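Side-chain contacts in endoglucanase EG-II (Hypocrea jecorina, PDB 3QR3), which hydrolyses internal beta-1,4-glucosidic bonds of cellulose with a family 5 glycoside hydrolase catalytic domain built as a TIM barrel: residues L214-H219 / T247-N252; G183-W186 / G190-I193. All coordinates share one frame; numbering follows the deposited sequence.

In the fold
The chain reaches contact 2 first, in the loop that follows strand 179-182. There 183-186 and 190-193 face each other across three loop residues, beyond the C-terminal end of that strand and before helix 197-201. Contact 1 comes next: strand 214-219 and the last turn of helix 238-251 close a span of 27 residues, the first half of a beta-alpha-beta unit that ends in strand 256-261. The two contacts follow in series, neither nesting nor crossing, yet they touch in space with centres about 12 Å apart. F192 lies against F216 and I193 against W248, tying the loop to the strand and helix of the next barrel unit.

Contact 1 (L214-H219 / T247-N252); sequences LIFDVH and TWLRQN. With SO4 (sulfate ion), chain K.
W248 O at the end of helix 238-251 takes two hydrogen bonds from N252, while the indole of the same tryptophan reaches F216 on strand 214-219. N252 N donates to this oxygen over 3.1 Å and N252 ND2 over 2.9 Å, the two coming from opposite faces of the carbonyl plane. The hydrogen bond from the side-chain amide is bent, 148° at the hydrogen, and ND2 at the same time sits over one face of the W248 ring, toward its rim. With CG anti to the backbone N (chi1 -177°), the indole extends to the strand and presents its six-membered rim: F216 CE2 lies 3.6 Å from W248 CZ3, close to the indole plane. The rings are inclined by 57°, so the pair is neither a stack nor a true T-shape. L249 completes the apolar seam by sending one methyl alongside the phenyl, CD2 being 3.8 Å from F216 CD2. At another part of the indole edge, W248 NE1 donates to O4 of a sulfate ion over 3.0 Å in a nearly straight bond; the anion probably comes from the crystallisation liquor. F192 also meets the F216 ring, and A256 of the following strand touches both F216 and L249. This is the apolar layer between strand and helix of a beta-alpha-beta crossover, as repeated around a TIM barrel.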
ATOM      1  N   LEU A 214     -12.675   8.322   1.092  1.00 17.87           N
ATOM      2  CA  LEU A 214     -12.654   6.874   1.171  1.00 17.33           C
ATOM      3  C   LEU A 214     -12.351   6.409  -0.233  1.00 15.07           C
ATOM      4  O   LEU A 214     -13.175   6.543  -1.136  1.00 19.12           O
ATOM      5  CB  LEU A 214     -14.001   6.325   1.662  1.00 16.98           C
ATOM      6  CG  LEU A 214     -14.478   6.805   3.035  1.00 19.75           C
ATOM      7  CD1 LEU A 214     -15.800   6.127   3.429  1.00 16.80           C
ATOM      8  CD2 LEU A 214     -13.424   6.572   4.121  1.00 15.10           C
ATOM      9  N   ILE A 215     -11.142   5.887  -0.418  1.00 16.87           N
ATOM     10  CA  ILE A 215     -10.612   5.642  -1.744  1.00 12.94           C
ATOM     11  C   ILE A 215     -10.485   4.152  -1.977  1.00 19.07           C
ATOM     12  O   ILE A 215      -9.971   3.439  -1.121  1.00 16.80           O
ATOM     13  CB  ILE A 215      -9.221   6.300  -1.881  1.00 22.12           C
ATOM     14  CG1 ILE A 215      -9.281   7.771  -1.432  1.00 15.41           C
ATOM     15  CG2 ILE A 215      -8.673   6.138  -3.310  1.00 17.27           C
ATOM     16  CD1 ILE A 215     -10.257   8.638  -2.259  1.00 15.69           C
ATOM     17  N   PHE A 216     -10.954   3.672  -3.126  1.00 14.86           N
ATOM     18  CA  PHE A 216     -10.807   2.254  -3.425  1.00 15.41           C
ATOM     19  C   PHE A 216      -9.335   1.930  -3.671  1.00 17.75           C
ATOM     20  O   PHE A 216      -8.649   2.639  -4.392  1.00 17.94           O
ATOM     21  CB  PHE A 216     -11.684   1.842  -4.607  1.00 15.55           C
ATOM     22  CG  PHE A 216     -13.174   2.005  -4.343  1.00 16.42           C
ATOM     23  CD1 PHE A 216     -13.801   1.283  -3.331  1.00 14.60           C
ATOM     24  CD2 PHE A 216     -13.932   2.873  -5.107  1.00 18.94           C
ATOM     25  CE1 PHE A 216     -15.169   1.428  -3.086  1.00 22.49           C
ATOM     26  CE2 PHE A 216     -15.296   3.025  -4.875  1.00 17.73           C
ATOM     27  CZ  PHE A 216     -15.920   2.298  -3.861  1.00 16.28           C
ATOM     28  N   ASP A 217      -8.853   0.858  -3.057  1.00 16.22           N
ATOM     29  CA  ASP A 217      -7.421   0.524  -3.097  1.00 18.44           C
ATOM     30  C   ASP A 217      -7.250  -0.749  -3.922  1.00 17.18           C
ATOM     31  O   ASP A 217      -7.689  -1.814  -3.499  1.00 14.48           O
ATOM     32  CB  ASP A 217      -6.947   0.281  -1.653  1.00 18.97           C
ATOM     33  CG  ASP A 217      -5.441   0.222  -1.511  1.00 30.67           C
ATOM     34  OD1 ASP A 217      -4.771  -0.257  -2.450  1.00 29.31           O
ATOM     35  OD2 ASP A 217      -4.931   0.638  -0.439  1.00 33.02           O
ATOM     36  N   VAL A 218      -6.631  -0.651  -5.098  1.00 16.91           N
ATOM     37  CA  VAL A 218      -6.406  -1.844  -5.921  1.00 14.32           C
ATOM     38  C   VAL A 218      -4.929  -2.121  -6.177  1.00 17.75           C
ATOM     39  O   VAL A 218      -4.095  -1.234  -6.027  1.00 12.85           O
ATOM     40  CB  VAL A 218      -7.140  -1.768  -7.275  1.00 14.63           C
ATOM     41  CG1 VAL A 218      -8.662  -1.800  -7.069  1.00 14.13           C
ATOM     42  CG2 VAL A 218      -6.716  -0.534  -8.049  1.00 17.80           C
ATOM     43  N   HIS A 219      -4.633  -3.368  -6.555  1.00 14.25           N
ATOM     44  CA  HIS A 219      -3.310  -3.819  -6.953  1.00 15.16           C
ATOM     45  C   HIS A 219      -3.399  -4.406  -8.355  1.00 21.65           C
ATOM     46  O   HIS A 219      -4.439  -4.924  -8.746  1.00 17.70           O
ATOM     47  CB  HIS A 219      -2.830  -4.926  -6.010  1.00 15.37           C
ATOM     48  CG  HIS A 219      -2.474  -4.446  -4.642  1.00 16.78           C
ATOM     49  ND1 HIS A 219      -1.769  -5.220  -3.744  1.00 20.42           N
ATOM     50  CD2 HIS A 219      -2.697  -3.262  -4.023  1.00 21.15           C
ATOM     51  CE1 HIS A 219      -1.587  -4.540  -2.628  1.00 24.99           C
ATOM     52  NE2 HIS A 219      -2.139  -3.347  -2.771  1.00 21.21           N
ATOM     53  N   THR A 247     -14.273   3.694 -16.062  1.00 17.76           N
ATOM     54  CA  THR A 247     -15.666   3.939 -16.420  1.00 24.06           C
ATOM     55  C   THR A 247     -16.561   3.823 -15.199  1.00 25.10           C
ATOM     56  O   THR A 247     -17.377   4.710 -14.929  1.00 25.29           O
ATOM     57  CB  THR A 247     -16.142   2.931 -17.477  1.00 26.43           C
ATOM     58  OG1 THR A 247     -15.332   3.071 -18.652  1.00 29.67           O
ATOM     59  CG2 THR A 247     -17.623   3.169 -17.836  1.00 25.76           C
ATOM     60  N   TRP A 248     -16.398   2.723 -14.465  1.00 22.98           N
ATOM     61  CA  TRP A 248     -17.174   2.482 -13.254  1.00 21.07           C
ATOM     62  C   TRP A 248     -16.954   3.589 -12.214  1.00 22.20           C
ATOM     63  O   TRP A 248     -17.907   4.143 -11.662  1.00 20.36           O
ATOM     64  CB  TRP A 248     -16.836   1.112 -12.653  1.00 22.30           C
ATOM     65  CG  TRP A 248     -17.677   0.806 -11.456  1.00 21.60           C
ATOM     66  CD1 TRP A 248     -18.921   0.248 -11.454  1.00 30.26           C
ATOM     67  CD2 TRP A 248     -17.352   1.072 -10.086  1.00 19.72           C
ATOM     68  NE1 TRP A 248     -19.390   0.143 -10.168  1.00 26.44           N
ATOM     69  CE2 TRP A 248     -18.446   0.643  -9.309  1.00 25.01           C
ATOM     70  CE3 TRP A 248     -16.242   1.626  -9.442  1.00 19.83           C
ATOM     71  CZ2 TRP A 248     -18.463   0.749  -7.918  1.00 23.85           C
ATOM     72  CZ3 TRP A 248     -16.261   1.734  -8.059  1.00 20.96           C
ATOM     73  CH2 TRP A 248     -17.365   1.293  -7.313  1.00 23.27           C
ATOM     74  N   LEU A 249     -15.693   3.911 -11.960  1.00 13.39           N
ATOM     75  CA  LEU A 249     -15.358   4.963 -11.015  1.00 17.69           C
ATOM     76  C   LEU A 249     -15.989   6.287 -11.406  1.00 21.03           C
ATOM     77  O   LEU A 249     -16.494   7.029 -10.559  1.00 19.34           O
ATOM     78  CB  LEU A 249     -13.840   5.136 -10.941  1.00 15.99           C
ATOM     79  CG  LEU A 249     -13.067   4.012 -10.236  1.00 19.58           C
ATOM     80  CD1 LEU A 249     -11.569   4.204 -10.422  1.00 15.04           C
ATOM     81  CD2 LEU A 249     -13.428   3.958  -8.755  1.00 13.66           C
ATOM     82  N   ARG A 250     -15.935   6.598 -12.697  1.00 21.92           N
ATOM     83  CA  ARG A 250     -16.333   7.916 -13.160  1.00 19.12           C
ATOM     84  C   ARG A 250     -17.848   8.062 -13.077  1.00 20.89           C
ATOM     85  O   ARG A 250     -18.360   9.101 -12.654  1.00 22.58           O
ATOM     86  CB  ARG A 250     -15.828   8.157 -14.589  1.00 18.93           C
ATOM     87  CG  ARG A 250     -15.963   9.592 -15.062  1.00 25.93           C
ATOM     88  CD  ARG A 250     -15.267   9.821 -16.411  1.00 22.70           C
ATOM     89  NE  ARG A 250     -13.816   9.770 -16.270  1.00 22.38           N
ATOM     90  CZ  ARG A 250     -13.032   8.868 -16.853  1.00 26.08           C
ATOM     91  NH1 ARG A 250     -13.562   7.945 -17.648  1.00 20.56           N
ATOM     92  NH2 ARG A 250     -11.713   8.897 -16.651  1.00 21.48           N
ATOM     93  N   GLN A 251     -18.561   7.019 -13.482  1.00 20.01           N
ATOM     94  CA  GLN A 251     -20.019   7.019 -13.371  1.00 26.07           C
ATOM     95  C   GLN A 251     -20.475   7.144 -11.927  1.00 30.72           C
ATOM     96  O   GLN A 251     -21.537   7.714 -11.652  1.00 25.45           O
ATOM     97  CB  GLN A 251     -20.602   5.753 -13.982  1.00 26.00           C
ATOM     98  CG  GLN A 251     -20.535   5.741 -15.480  1.00 26.07           C
ATOM     99  CD  GLN A 251     -20.835   4.374 -16.049  1.00 38.97           C
ATOM    100  OE1 GLN A 251     -21.143   4.233 -17.233  1.00 48.32           O
ATOM    101  NE2 GLN A 251     -20.745   3.354 -15.206  1.00 37.60           N
ATOM    102  N   ASN A 252     -19.673   6.620 -11.003  1.00 22.32           N
ATOM    103  CA  ASN A 252     -20.046   6.635  -9.590  1.00 21.25           C
ATOM    104  C   ASN A 252     -19.419   7.770  -8.807  1.00 25.47           C
ATOM    105  O   ASN A 252     -19.606   7.863  -7.592  1.00 18.37           O
ATOM    106  CB  ASN A 252     -19.734   5.298  -8.925  1.00 24.53           C
ATOM    107  CG  ASN A 252     -20.698   4.221  -9.340  1.00 24.47           C
ATOM    108  OD1 ASN A 252     -21.864   4.232  -8.940  1.00 35.09           O
ATOM    109  ND2 ASN A 252     -20.230   3.292 -10.163  1.00 24.21           N
TER
HETATM  110  S   SO4 K 348     -22.311  -0.446  -7.550  0.24 30.90           S
HETATM  111  O1  SO4 K 348     -21.329  -1.186  -6.777  0.16 28.10           O
HETATM  112  O2  SO4 K 348     -23.637  -0.996  -7.291  0.82 47.50           O
HETATM  113  O3  SO4 K 348     -22.269   0.961  -7.138  1.00 46.74           O
HETATM  114  O4  SO4 K 348     -21.990  -0.590  -8.970  0.92 31.78           O

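Contact 2 (G183-W186 / G190-I193). With SO4 (sulfate ion), chain D.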
ATOM      1  N   GLY A 183     -10.461  -4.659  -1.575  1.00 17.89           N
ATOM      2  CA  GLY A 183     -11.384  -5.724  -1.923  1.00 15.05           C
ATOM      3  C   GLY A 183     -10.757  -7.108  -1.981  1.00 26.39           C
ATOM      4  O   GLY A 183      -9.591  -7.295  -1.604  1.00 18.58           O
ATOM      5  N   ASN A 184     -11.539  -8.072  -2.471  1.00 19.16           N
ATOM      6  CA  ASN A 184     -11.152  -9.484  -2.553  1.00 19.17           C
ATOM      7  C   ASN A 184     -10.169  -9.761  -3.692  1.00 18.48           C
ATOM      8  O   ASN A 184      -9.697  -8.842  -4.360  1.00 16.70           O
ATOM      9  CB  ASN A 184     -12.412 -10.331  -2.758  1.00 17.04           C
ATOM     10  CG  ASN A 184     -12.476 -11.546  -1.850  1.00 25.54           C
ATOM     11  OD1 ASN A 184     -11.516 -11.890  -1.143  1.00 19.30           O
ATOM     12  ND2 ASN A 184     -13.624 -12.209  -1.863  1.00 25.61           N
ATOM     13  N   ASP A 185      -9.873 -11.036  -3.921  1.00 16.98           N
ATOM     14  CA  ASP A 185      -8.985 -11.438  -5.009  1.00 23.09           C
ATOM     15  C   ASP A 185      -7.640 -10.705  -4.984  1.00 21.22           C
ATOM     16  O   ASP A 185      -7.166 -10.226  -6.009  1.00 18.01           O
ATOM     17  CB  ASP A 185      -9.669 -11.235  -6.362  1.00 20.38           C
ATOM     18  CG  ASP A 185     -10.660 -12.342  -6.684  1.00 24.23           C
ATOM     19  OD1 ASP A 185     -10.221 -13.482  -6.956  1.00 25.19           O
ATOM     20  OD2 ASP A 185     -11.877 -12.068  -6.671  1.00 21.93           O
ATOM     21  N   TRP A 186      -7.032 -10.635  -3.807  1.00 21.63           N
ATOM     22  CA  TRP A 186      -5.726 -10.016  -3.643  1.00 16.89           C
ATOM     23  C   TRP A 186      -5.758  -8.564  -4.117  1.00 17.57           C
ATOM     24  O   TRP A 186      -4.770  -8.047  -4.642  1.00 15.20           O
ATOM     25  CB  TRP A 186      -4.666 -10.808  -4.410  1.00 15.66           C
ATOM     26  CG  TRP A 186      -4.735 -12.283  -4.186  1.00 19.10           C
ATOM     27  CD1 TRP A 186      -5.516 -13.182  -4.860  1.00 18.71           C
ATOM     28  CD2 TRP A 186      -3.971 -13.049  -3.238  1.00 23.30           C
ATOM     29  NE1 TRP A 186      -5.293 -14.455  -4.380  1.00 22.51           N
ATOM     30  CE2 TRP A 186      -4.352 -14.401  -3.387  1.00 18.68           C
ATOM     31  CE3 TRP A 186      -3.002 -12.722  -2.282  1.00 25.32           C
ATOM     32  CZ2 TRP A 186      -3.803 -15.425  -2.608  1.00 24.76           C
ATOM     33  CZ3 TRP A 186      -2.462 -13.742  -1.502  1.00 21.49           C
ATOM     34  CH2 TRP A 186      -2.857 -15.076  -1.678  1.00 21.87           C
ATOM     35  N   GLY A 190      -8.411  -6.092 -11.739  1.00 19.26           N
ATOM     36  CA  GLY A 190      -9.156  -6.826 -12.753  1.00 21.64           C
ATOM     37  C   GLY A 190     -10.429  -7.486 -12.244  1.00 24.22           C
ATOM     38  O   GLY A 190     -11.394  -7.652 -12.992  1.00 23.63           O
ATOM     39  N   ALA A 191     -10.443  -7.859 -10.970  1.00 21.40           N
ATOM     40  CA  ALA A 191     -11.579  -8.583 -10.394  1.00 19.18           C
ATOM     41  C   ALA A 191     -12.435  -7.695  -9.495  1.00 18.69           C
ATOM     42  O   ALA A 191     -13.453  -8.140  -8.968  1.00 18.44           O
ATOM     43  CB  ALA A 191     -11.088  -9.789  -9.600  1.00 20.55           C
ATOM     44  N   PHE A 192     -12.008  -6.447  -9.319  1.00 17.11           N
ATOM     45  CA  PHE A 192     -12.585  -5.570  -8.306  1.00 20.18           C
ATOM     46  C   PHE A 192     -14.099  -5.395  -8.460  1.00 21.43           C
ATOM     47  O   PHE A 192     -14.837  -5.415  -7.475  1.00 21.02           O
ATOM     48  CB  PHE A 192     -11.865  -4.217  -8.298  1.00 16.12           C
ATOM     49  CG  PHE A 192     -12.314  -3.297  -7.200  1.00 20.19           C
ATOM     50  CD1 PHE A 192     -12.036  -3.588  -5.876  1.00 22.89           C
ATOM     51  CD2 PHE A 192     -13.006  -2.136  -7.494  1.00 22.72           C
ATOM     52  CE1 PHE A 192     -12.450  -2.743  -4.864  1.00 23.75           C
ATOM     53  CE2 PHE A 192     -13.422  -1.283  -6.488  1.00 20.70           C
ATOM     54  CZ  PHE A 192     -13.144  -1.587  -5.172  1.00 20.62           C
ATOM     55  N   ILE A 193     -14.566  -5.245  -9.693  1.00 18.32           N
ATOM     56  CA  ILE A 193     -16.003  -5.081  -9.920  1.00 20.05           C
ATOM     57  C   ILE A 193     -16.692  -6.437 -10.024  1.00 21.22           C
ATOM     58  O   ILE A 193     -17.689  -6.695  -9.346  1.00 21.48           O
ATOM     59  CB  ILE A 193     -16.284  -4.250 -11.192  1.00 23.02           C
ATOM     60  CG1 ILE A 193     -15.723  -2.838 -11.022  1.00 21.81           C
ATOM     61  CG2 ILE A 193     -17.782  -4.207 -11.498  1.00 24.33           C
ATOM     62  CD1 ILE A 193     -15.492  -2.107 -12.339  1.00 24.55           C
TER
HETATM   63  S   SO4 D 341      -6.172 -17.432  -6.218  1.00 53.80           S
HETATM   64  O1  SO4 D 341      -5.780 -17.543  -4.817  0.61 44.61           O
HETATM   65  O2  SO4 D 341      -6.923 -18.623  -6.608  0.54 55.45           O
HETATM   66  O3  SO4 D 341      -7.020 -16.259  -6.390  0.76 40.50           O
HETATM   67  O4  SO4 D 341      -4.984 -17.311  -7.056  0.68 44.32           O
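At chi1 -79° the side chain of D185 swings beside its own backbone N and comes alongside A191, whereas F192, extended at chi1 -175°, carries its phenyl back to the start of the loop at G183. The A191 methyl meets D185 through both its aliphatic and polar parts: A191 CB is 3.8 Å from D185 CB and equally 3.8 Å from D185 OD2. This is van der Waals packing, and no hydrogen bond spans the two segments. At G183 the backbone comes up to the rim of the phenyl, G183 N lying 4.3 Å from F192 CE1 and near the ring plane. D195 OD2 lies close to D185 OD2, an approach that a shared proton, or the magnesium ion about 4 Å from the D185 side chain, may make tolerable. W186, stacked on H151, donates its NE1-H to O1 of a sulfate ion, probably from the crystallisation liquor, with 3.2 Å between NE1 and O1, and makes a weak second bond to O3. F192 itself is buried against helix 197-201 and L245. The arrangement belongs to a beta-alpha loop at the C-terminal end of a barrel strand, the end that carries the active site in TIM-barrel enzymes.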